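VIN1 (Oscarella pearsei, PDB 6BFI) probably binds actin filaments and may play a role in cell-cell adhesion, as a sponge homolog of vinculin. Local coordinates at residues M804-V807 and K808-R812; L757-L760 and D761-P764; V695-M698 and A699-A703. One frame throughout, in Å; residues are numbered along the deposited sequence.

Interaction 1 of 3, residues M804-V807 and K808-R812; sequences MRTV and KDVIR
A chi1 of 162° sets CG2 of V810 beside its own backbone nitrogen, and from there the methyl reaches back one turn to the carbonyl of T806, with CG2 3.1 Å from T806 O. I811 does much the same one residue on: at a chi1 of -57° its CG1 branch stands 3.2 Å from V807 O. Each carbonyl that receives this aliphatic cover also takes a backbone bond from the same residue. V810 N reaches T806 O at 2.9 Å, bent to 137° at the hydrogen, and I811 N reaches V807 O at 2.9 Å. With K808 N on M804 O and D809 N on R805 O, these make the regular i to i+4 bonding of an alpha helix, here helix 786-817. The lysine chain leaves fully extended, touching this turn with little more than CB. D809 brings OD2 to 3.3 Å from R805 O, a contact of two acceptors that is probably mildly unfavourable. The R805 guanidinium offers no compensating salt bridge, since its NE lies 6.5 Å from D809 OD2 and NH2 makes a weak hydrogen bond with the backbone oxygen of E256. T806 bonds its hydroxyl back to N802 O, and its methyl side packs on helix 763-778. V807 and I811 meet helix 690-710 and V810 meets helix 750-760, so the branched residues present hydrocarbon to three neighbours.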
ATOM      1  N   MET A 804     -12.329 -12.488  -4.207  1.00 51.36           N
ATOM      2  CA  MET A 804     -11.899 -12.769  -5.574  1.00 54.06           C
ATOM      3  C   MET A 804     -10.848 -11.771  -6.050  1.00 55.80           C
ATOM      4  O   MET A 804      -9.854 -12.163  -6.677  1.00 58.69           O
ATOM      5  CB  MET A 804     -13.107 -12.786  -6.510  1.00 54.13           C
ATOM      6  CG  MET A 804     -13.945 -14.051  -6.375  1.00 55.77           C
ATOM      7  SD  MET A 804     -12.917 -15.494  -6.003  1.00 56.35           S
ATOM      8  CE  MET A 804     -13.402 -16.624  -7.294  1.00 59.30           C
ATOM      9  N   ARG A 805     -11.041 -10.480  -5.759  1.00 54.50           N
ATOM     10  CA  ARG A 805     -10.008  -9.491  -6.065  1.00 53.22           C
ATOM     11  C   ARG A 805      -8.681  -9.876  -5.424  1.00 53.50           C
ATOM     12  O   ARG A 805      -7.625  -9.843  -6.071  1.00 58.41           O
ATOM     13  CB  ARG A 805     -10.444  -8.104  -5.589  1.00 55.50           C
ATOM     14  CG  ARG A 805     -11.532  -7.463  -6.426  1.00 63.77           C
ATOM     15  CD  ARG A 805     -11.683  -5.990  -6.075  1.00 68.95           C
ATOM     16  NE  ARG A 805     -12.011  -5.796  -4.666  1.00 73.42           N
ATOM     17  CZ  ARG A 805     -13.249  -5.681  -4.196  1.00 74.30           C
ATOM     18  NH1 ARG A 805     -14.281  -5.735  -5.025  1.00 75.45           N
ATOM     19  NH2 ARG A 805     -13.453  -5.507  -2.898  1.00 75.61           N
ATOM     20  N   THR A 806      -8.728 -10.267  -4.149  1.00 49.32           N
ATOM     21  CA  THR A 806      -7.507 -10.648  -3.448  1.00 50.83           C
ATOM     22  C   THR A 806      -6.834 -11.846  -4.109  1.00 55.07           C
ATOM     23  O   THR A 806      -5.613 -11.848  -4.301  1.00 56.45           O
ATOM     24  CB  THR A 806      -7.823 -10.943  -1.982  1.00 48.45           C
ATOM     25  OG1 THR A 806      -8.387  -9.775  -1.376  1.00 49.80           O
ATOM     26  CG2 THR A 806      -6.562 -11.337  -1.232  1.00 46.89           C
ATOM     27  N   VAL A 807      -7.611 -12.870  -4.476  1.00 53.40           N
ATOM     28  CA  VAL A 807      -7.031 -14.064  -5.089  1.00 53.34           C
ATOM     29  C   VAL A 807      -6.392 -13.724  -6.431  1.00 54.46           C
ATOM     30  O   VAL A 807      -5.304 -14.216  -6.760  1.00 56.68           O
ATOM     31  CB  VAL A 807      -8.098 -15.165  -5.234  1.00 51.77           C
ATOM     32  CG1 VAL A 807      -7.555 -16.334  -6.048  1.00 47.95           C
ATOM     33  CG2 VAL A 807      -8.561 -15.641  -3.865  1.00 49.40           C
ATOM     34  N   LYS A 808      -7.053 -12.882  -7.227  1.00 52.04           N
ATOM     35  CA  LYS A 808      -6.497 -12.479  -8.516  1.00 55.87           C
ATOM     36  C   LYS A 808      -5.168 -11.745  -8.340  1.00 59.56           C
ATOM     37  O   LYS A 808      -4.150 -12.095  -8.966  1.00 62.21           O
ATOM     38  CB  LYS A 808      -7.524 -11.611  -9.246  1.00 55.34           C
ATOM     39  CG  LYS A 808      -7.012 -10.838 -10.436  1.00 58.20           C
ATOM     40  CD  LYS A 808      -8.160 -10.069 -11.071  1.00 60.50           C
ATOM     41  CE  LYS A 808      -7.681  -9.151 -12.176  1.00 69.52           C
ATOM     42  NZ  LYS A 808      -8.818  -8.452 -12.836  1.00 74.95           N
ATOM     43  N   ASP A 809      -5.153 -10.732  -7.468  1.00 60.32           N
ATOM     44  CA  ASP A 809      -3.904 -10.035  -7.185  1.00 63.34           C
ATOM     45  C   ASP A 809      -2.850 -10.978  -6.616  1.00 60.38           C
ATOM     46  O   ASP A 809      -1.650 -10.730  -6.770  1.00 68.19           O
ATOM     47  CB  ASP A 809      -4.156  -8.868  -6.231  1.00 69.97           C
ATOM     48  CG  ASP A 809      -4.959  -7.754  -6.877  1.00 76.12           C
ATOM     49  OD1 ASP A 809      -4.754  -7.492  -8.080  1.00 78.83           O
ATOM     50  OD2 ASP A 809      -5.799  -7.142  -6.182  1.00 78.09           O
ATOM     51  N   VAL A 810      -3.274 -12.067  -5.968  1.00 54.23           N
ATOM     52  CA  VAL A 810      -2.322 -13.064  -5.489  1.00 55.26           C
ATOM     53  C   VAL A 810      -1.755 -13.868  -6.654  1.00 58.22           C
ATOM     54  O   VAL A 810      -0.587 -14.277  -6.622  1.00 60.19           O
ATOM     55  CB  VAL A 810      -2.982 -13.969  -4.430  1.00 52.84           C
ATOM     56  CG1 VAL A 810      -2.189 -15.254  -4.235  1.00 49.62           C
ATOM     57  CG2 VAL A 810      -3.096 -13.233  -3.107  1.00 56.71           C
ATOM     58  N   ILE A 811      -2.555 -14.108  -7.697  1.00 57.24           N
ATOM     59  CA  ILE A 811      -2.018 -14.725  -8.909  1.00 58.92           C
ATOM     60  C   ILE A 811      -0.894 -13.866  -9.470  1.00 56.06           C
ATOM     61  O   ILE A 811       0.240 -14.328  -9.656  1.00 56.51           O
ATOM     62  CB  ILE A 811      -3.122 -14.930  -9.960  1.00 58.44           C
ATOM     63  CG1 ILE A 811      -4.273 -15.764  -9.409  1.00 57.72           C
ATOM     64  CG2 ILE A 811      -2.550 -15.586 -11.211  1.00 59.16           C
ATOM     65  CD1 ILE A 811      -5.435 -15.826 -10.366  1.00 56.81           C
ATOM     66  N   ARG A 812      -1.196 -12.590  -9.736  1.00 52.72           N
ATOM     67  CA  ARG A 812      -0.185 -11.732 -10.350  1.00 56.03           C
ATOM     68  C   ARG A 812       1.035 -11.564  -9.447  1.00 59.32           C
ATOM     69  O   ARG A 812       2.180 -11.635  -9.916  1.00 61.28           O
ATOM     70  CB  ARG A 812      -0.793 -10.376 -10.704  1.00 56.49           C
ATOM     71  CG  ARG A 812      -1.912 -10.466 -11.727  1.00 57.37           C
ATOM     72  CD  ARG A 812      -2.448  -9.094 -12.092  1.00 58.51           C
ATOM     73  NE  ARG A 812      -3.591  -9.188 -12.994  1.00 61.52           N
ATOM     74  CZ  ARG A 812      -4.253  -8.141 -13.473  1.00 66.78           C
ATOM     75  NH1 ARG A 812      -3.885  -6.911 -13.137  1.00 67.44           N
ATOM     76  NH2 ARG A 812      -5.281  -8.322 -14.290  1.00 71.02           N
TER

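Interaction 2 of 3, residues L757-L760 and D761-P764; sequences LQLL and DRIP
The guanidinium of R762 has CA of L759 over one face, while the carbonyl oxygen of Q758 approaches obliquely, with NH1 3.5 Å from Q758 O. L759 also meets the group with a branch end: its CD2 methyl comes to the NH1/NH2 end from the same side as CA, tilted out of the plane and 3.3 Å from R762 NH2. The two side chains run side by side in the same direction. R762 owes this course to its first torsion, chi1 60°, which tucks CG between the backbone nitrogen and the carbonyl carbon before the chain straightens as far as NE. The second flat group, the carboxylate of D761, folds back to the preceding turn, where OD2 comes to 3.1 Å from L757 O. Both oxygens are acceptors, and the hydrogen bond to L757 O is given instead by D761 N at 2.9 Å, with an N-H...O angle of 132°. A type I turn from L760 to I763 then redirects the chain, closed by a weak bond from I763 N to L760 O at 3.4 Å. Across it CD2 of L760 and CD1 of I763 pack at 3.8 Å. The turn joins helix 750-760 to helix 763-778: L759 and R762 touch helix 786-817, L757 and P764 touch helix 718-745, and L760 and I763 meet both.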
ATOM      1  N   LEU A 757       2.975 -10.938   0.437  1.00 68.38           N
ATOM      2  CA  LEU A 757       2.564 -11.155   1.822  1.00 69.39           C
ATOM      3  C   LEU A 757       1.471 -10.179   2.243  1.00 73.41           C
ATOM      4  O   LEU A 757       0.568 -10.546   3.007  1.00 75.16           O
ATOM      5  CB  LEU A 757       3.770 -11.051   2.754  1.00 68.36           C
ATOM      6  CG  LEU A 757       4.714 -12.253   2.699  1.00 70.38           C
ATOM      7  CD1 LEU A 757       5.711 -12.211   3.842  1.00 71.95           C
ATOM      8  CD2 LEU A 757       3.924 -13.551   2.720  1.00 71.56           C
ATOM      9  N   GLN A 758       1.533  -8.934   1.759  1.00 75.27           N
ATOM     10  CA  GLN A 758       0.475  -7.971   2.056  1.00 75.75           C
ATOM     11  C   GLN A 758      -0.885  -8.492   1.611  1.00 73.74           C
ATOM     12  O   GLN A 758      -1.900  -8.255   2.277  1.00 71.85           O
ATOM     13  CB  GLN A 758       0.773  -6.633   1.381  1.00 80.76           C
ATOM     14  CG  GLN A 758       1.915  -5.850   2.002  1.00 90.63           C
ATOM     15  CD  GLN A 758       2.147  -4.522   1.308  1.00 96.76           C
ATOM     16  OE1 GLN A 758       1.490  -4.204   0.317  1.00101.42           O
ATOM     17  NE2 GLN A 758       3.085  -3.739   1.828  1.00102.00           N
ATOM     18  N   LEU A 759      -0.924  -9.206   0.485  1.00 69.61           N
ATOM     19  CA  LEU A 759      -2.178  -9.776   0.006  1.00 62.86           C
ATOM     20  C   LEU A 759      -2.550 -11.035   0.778  1.00 58.84           C
ATOM     21  O   LEU A 759      -3.732 -11.260   1.066  1.00 56.72           O
ATOM     22  CB  LEU A 759      -2.079 -10.072  -1.491  1.00 60.78           C
ATOM     23  CG  LEU A 759      -1.736  -8.876  -2.380  1.00 59.89           C
ATOM     24  CD1 LEU A 759      -1.492  -9.330  -3.809  1.00 58.11           C
ATOM     25  CD2 LEU A 759      -2.839  -7.831  -2.325  1.00 59.02           C
ATOM     26  N   LEU A 760      -1.562 -11.864   1.128  1.00 61.26           N
ATOM     27  CA  LEU A 760      -1.865 -13.091   1.857  1.00 65.44           C
ATOM     28  C   LEU A 760      -2.338 -12.839   3.284  1.00 70.47           C
ATOM     29  O   LEU A 760      -3.043 -13.685   3.843  1.00 69.08           O
ATOM     30  CB  LEU A 760      -0.640 -14.007   1.894  1.00 68.34           C
ATOM     31  CG  LEU A 760      -0.232 -14.741   0.618  1.00 71.28           C
ATOM     32  CD1 LEU A 760       0.661 -15.920   0.973  1.00 75.22           C
ATOM     33  CD2 LEU A 760      -1.448 -15.203  -0.172  1.00 71.13           C
ATOM     34  N   ASP A 761      -1.975 -11.704   3.888  1.00 76.73           N
ATOM     35  CA  ASP A 761      -2.236 -11.515   5.312  1.00 80.12           C
ATOM     36  C   ASP A 761      -3.705 -11.263   5.627  1.00 76.02           C
ATOM     37  O   ASP A 761      -4.117 -11.472   6.772  1.00 74.07           O
ATOM     38  CB  ASP A 761      -1.384 -10.369   5.859  1.00 89.90           C
ATOM     39  CG  ASP A 761       0.052 -10.788   6.123  1.00 98.74           C
ATOM     40  OD1 ASP A 761       0.274 -11.979   6.425  1.00102.16           O
ATOM     41  OD2 ASP A 761       0.955  -9.929   6.029  1.00101.89           O
ATOM     42  N   ARG A 762      -4.507 -10.823   4.658  1.00 73.27           N
ATOM     43  CA  ARG A 762      -5.914 -10.545   4.917  1.00 72.44           C
ATOM     44  C   ARG A 762      -6.847 -11.657   4.445  1.00 70.06           C
ATOM     45  O   ARG A 762      -8.056 -11.567   4.676  1.00 66.29           O
ATOM     46  CB  ARG A 762      -6.319  -9.209   4.279  1.00 71.69           C
ATOM     47  CG  ARG A 762      -6.152  -9.118   2.770  1.00 75.07           C
ATOM     48  CD  ARG A 762      -6.514  -7.714   2.286  1.00 79.28           C
ATOM     49  NE  ARG A 762      -6.631  -7.622   0.833  1.00 81.32           N
ATOM     50  CZ  ARG A 762      -5.690  -7.131   0.032  1.00 84.96           C
ATOM     51  NH1 ARG A 762      -4.549  -6.680   0.539  1.00 87.30           N
ATOM     52  NH2 ARG A 762      -5.892  -7.087  -1.279  1.00 83.61           N
ATOM     53  N   ILE A 763      -6.316 -12.711   3.817  1.00 68.06           N
ATOM     54  CA  ILE A 763      -7.171 -13.802   3.338  1.00 65.04           C
ATOM     55  C   ILE A 763      -7.894 -14.528   4.471  1.00 63.91           C
ATOM     56  O   ILE A 763      -9.109 -14.761   4.347  1.00 57.98           O
ATOM     57  CB  ILE A 763      -6.358 -14.759   2.451  1.00 62.83           C
ATOM     58  CG1 ILE A 763      -5.920 -14.053   1.165  1.00 62.85           C
ATOM     59  CG2 ILE A 763      -7.169 -16.003   2.118  1.00 59.27           C
ATOM     60  CD1 ILE A 763      -5.215 -14.956   0.183  1.00 61.81           C
ATOM     61  N   PRO A 764      -7.237 -14.918   5.576  1.00 67.01           N
ATOM     62  CA  PRO A 764      -7.957 -15.719   6.586  1.00 69.32           C
ATOM     63  C   PRO A 764      -9.188 -15.032   7.155  1.00 70.03           C
ATOM     64  O   PRO A 764     -10.239 -15.673   7.296  1.00 78.66           O
ATOM     65  CB  PRO A 764      -6.889 -15.961   7.665  1.00 70.40           C
ATOM     66  CG  PRO A 764      -5.880 -14.889   7.455  1.00 66.67           C
ATOM     67  CD  PRO A 764      -5.838 -14.690   5.980  1.00 64.37           C
TER

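Interaction 3 of 3, residues V695-M698 and A699-A703; sequences VKQM and ARKMA
Q697 lays its CG against the far end of K701, whose CE lies 3.6 Å away, and spends its amide oxygen on R700. The glutamine leaves with CG anti to the backbone nitrogen and then bends at chi2 (84°), which swings OE1 back to R700 NH1 at 3.0 Å. The donor lies in the plane of the amide carbonyl, but the bond is far from straight, at 131°, and the amide and guanidinium planes stand 82° apart. One face of the guanidinium looks onto the backbone carbon of K696, and its NH2 is 3.9 Å from K696 CB. Nearer the backbone, CG of R700 covers K696 O at 3.2 Å, the same oxygen that accepts R700 N. The guanidinium is held by Q697 of its own helix and, at NE, by E655 of helix 649-659, while NH2 is also hydrogen-bonded. K696 NZ pairs with D682 and K701 NZ with E728. Four helices pack around this part of helix 690-710: V695, A699 and M702 lie against helix 669-682, V695, M698 and M702 against helix 786-817, Q697 and K701 on helix 718-745, and Q697, R700 and K701 on helix 649-659.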
ATOM      1  N   VAL A 695      -6.599 -21.979  -7.777  1.00 76.93           N
ATOM      2  CA  VAL A 695      -7.349 -20.762  -8.065  1.00 71.86           C
ATOM      3  C   VAL A 695      -8.526 -21.056  -8.990  1.00 69.25           C
ATOM      4  O   VAL A 695      -9.630 -20.536  -8.792  1.00 68.36           O
ATOM      5  CB  VAL A 695      -6.416 -19.690  -8.650  1.00 68.50           C
ATOM      6  CG1 VAL A 695      -7.223 -18.524  -9.141  1.00 66.99           C
ATOM      7  CG2 VAL A 695      -5.420 -19.230  -7.598  1.00 67.56           C
ATOM      8  N   LYS A 696      -8.314 -21.889 -10.012  1.00 72.16           N
ATOM      9  CA  LYS A 696      -9.416 -22.269 -10.892  1.00 69.66           C
ATOM     10  C   LYS A 696     -10.503 -23.003 -10.118  1.00 65.19           C
ATOM     11  O   LYS A 696     -11.696 -22.704 -10.262  1.00 63.60           O
ATOM     12  CB  LYS A 696      -8.899 -23.131 -12.044  1.00 74.77           C
ATOM     13  CG  LYS A 696      -8.604 -22.363 -13.320  1.00 76.86           C
ATOM     14  CD  LYS A 696      -8.120 -23.299 -14.415  1.00 82.75           C
ATOM     15  CE  LYS A 696      -7.984 -22.580 -15.742  1.00 88.17           C
ATOM     16  NZ  LYS A 696      -7.468 -23.478 -16.816  1.00 95.26           N
ATOM     17  N   GLN A 697     -10.105 -23.968  -9.283  1.00 66.86           N
ATOM     18  CA  GLN A 697     -11.076 -24.672  -8.450  1.00 67.40           C
ATOM     19  C   GLN A 697     -11.846 -23.701  -7.562  1.00 66.49           C
ATOM     20  O   GLN A 697     -13.069 -23.817  -7.411  1.00 66.66           O
ATOM     21  CB  GLN A 697     -10.362 -25.729  -7.606  1.00 69.23           C
ATOM     22  CG  GLN A 697     -11.282 -26.627  -6.792  1.00 74.90           C
ATOM     23  CD  GLN A 697     -11.822 -27.804  -7.587  1.00 82.57           C
ATOM     24  OE1 GLN A 697     -11.953 -27.742  -8.811  1.00 83.92           O
ATOM     25  NE2 GLN A 697     -12.131 -28.891  -6.890  1.00 85.96           N
ATOM     26  N   MET A 698     -11.146 -22.722  -6.981  1.00 65.44           N
ATOM     27  CA  MET A 698     -11.808 -21.738  -6.132  1.00 65.29           C
ATOM     28  C   MET A 698     -12.805 -20.904  -6.927  1.00 62.04           C
ATOM     29  O   MET A 698     -13.878 -20.554  -6.420  1.00 58.86           O
ATOM     30  CB  MET A 698     -10.766 -20.842  -5.463  1.00 68.41           C
ATOM     31  CG  MET A 698     -11.324 -19.940  -4.377  1.00 72.56           C
ATOM     32  SD  MET A 698     -10.035 -19.016  -3.521  1.00 77.95           S
ATOM     33  CE  MET A 698      -8.861 -20.324  -3.174  1.00 77.03           C
ATOM     34  N   ALA A 699     -12.469 -20.576  -8.176  1.00 61.30           N
ATOM     35  CA  ALA A 699     -13.403 -19.840  -9.024  1.00 59.51           C
ATOM     36  C   ALA A 699     -14.653 -20.665  -9.304  1.00 58.72           C
ATOM     37  O   ALA A 699     -15.778 -20.158  -9.207  1.00 57.96           O
ATOM     38  CB  ALA A 699     -12.720 -19.433 -10.329  1.00 56.35           C
ATOM     39  N   ARG A 700     -14.473 -21.943  -9.656  1.00 57.80           N
ATOM     40  CA  ARG A 700     -15.617 -22.827  -9.867  1.00 57.89           C
ATOM     41  C   ARG A 700     -16.514 -22.861  -8.635  1.00 56.52           C
ATOM     42  O   ARG A 700     -17.735 -22.666  -8.726  1.00 54.43           O
ATOM     43  CB  ARG A 700     -15.132 -24.236 -10.216  1.00 60.08           C
ATOM     44  CG  ARG A 700     -14.228 -24.324 -11.436  1.00 59.80           C
ATOM     45  CD  ARG A 700     -13.784 -25.761 -11.681  1.00 63.54           C
ATOM     46  NE  ARG A 700     -12.784 -25.862 -12.740  1.00 70.14           N
ATOM     47  CZ  ARG A 700     -11.506 -26.167 -12.542  1.00 73.07           C
ATOM     48  NH1 ARG A 700     -11.059 -26.413 -11.318  1.00 72.26           N
ATOM     49  NH2 ARG A 700     -10.672 -26.236 -13.571  1.00 75.93           N
ATOM     50  N   LYS A 701     -15.913 -23.095  -7.464  1.00 58.02           N
ATOM     51  CA  LYS A 701     -16.682 -23.144  -6.225  1.00 54.64           C
ATOM     52  C   LYS A 701     -17.420 -21.835  -5.973  1.00 51.40           C
ATOM     53  O   LYS A 701     -18.577 -21.843  -5.534  1.00 55.27           O
ATOM     54  CB  LYS A 701     -15.757 -23.475  -5.055  1.00 55.37           C
ATOM     55  CG  LYS A 701     -15.136 -24.866  -5.127  1.00 58.31           C
ATOM     56  CD  LYS A 701     -14.131 -25.075  -4.005  1.00 59.90           C
ATOM     57  CE  LYS A 701     -13.587 -26.494  -3.998  1.00 63.26           C
ATOM     58  NZ  LYS A 701     -14.661 -27.498  -3.771  1.00 66.30           N
ATOM     59  N   MET A 702     -16.777 -20.699  -6.256  1.00 50.68           N
ATOM     60  CA  MET A 702     -17.423 -19.411  -6.015  1.00 53.18           C
ATOM     61  C   MET A 702     -18.604 -19.199  -6.955  1.00 55.79           C
ATOM     62  O   MET A 702     -19.624 -18.615  -6.560  1.00 55.29           O
ATOM     63  CB  MET A 702     -16.407 -18.278  -6.156  1.00 53.03           C
ATOM     64  CG  MET A 702     -16.953 -16.905  -5.792  1.00 57.52           C
ATOM     65  SD  MET A 702     -17.296 -16.692  -4.026  1.00 61.27           S
ATOM     66  CE  MET A 702     -15.634 -16.661  -3.353  1.00 54.32           C
ATOM     67  N   ALA A 703     -18.487 -19.668  -8.203  1.00 53.01           N
ATOM     68  CA  ALA A 703     -19.626 -19.626  -9.116  1.00 54.75           C
ATOM     69  C   ALA A 703     -20.773 -20.487  -8.599  1.00 56.99           C
ATOM     70  O   ALA A 703     -21.947 -20.088  -8.671  1.00 60.73           O
ATOM     71  CB  ALA A 703     -19.201 -20.081 -10.512  1.00 57.61           C
TER

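Overall arrangement
Followed from the N terminus, interaction 3 comes first, on helix 690-710, then interaction 2 at the turn between helices 750-760 and 763-778, and last interaction 1 on helix 786-817. Each joins adjoining segments, with bonds three or four residues apart, and interaction 2 closes a beta turn; they lie in series, without nesting or crossing, and none closes a long loop. In space interaction 1 touches both others: M804 CE and I811 CD1 lie against interaction 3, and T806 and D809 against interaction 2. Interactions 2 and 3 do not touch, their nearest atoms being about 7 Å apart. Helix 786-817 thus runs between them, tying them into one C-terminal helical bundle.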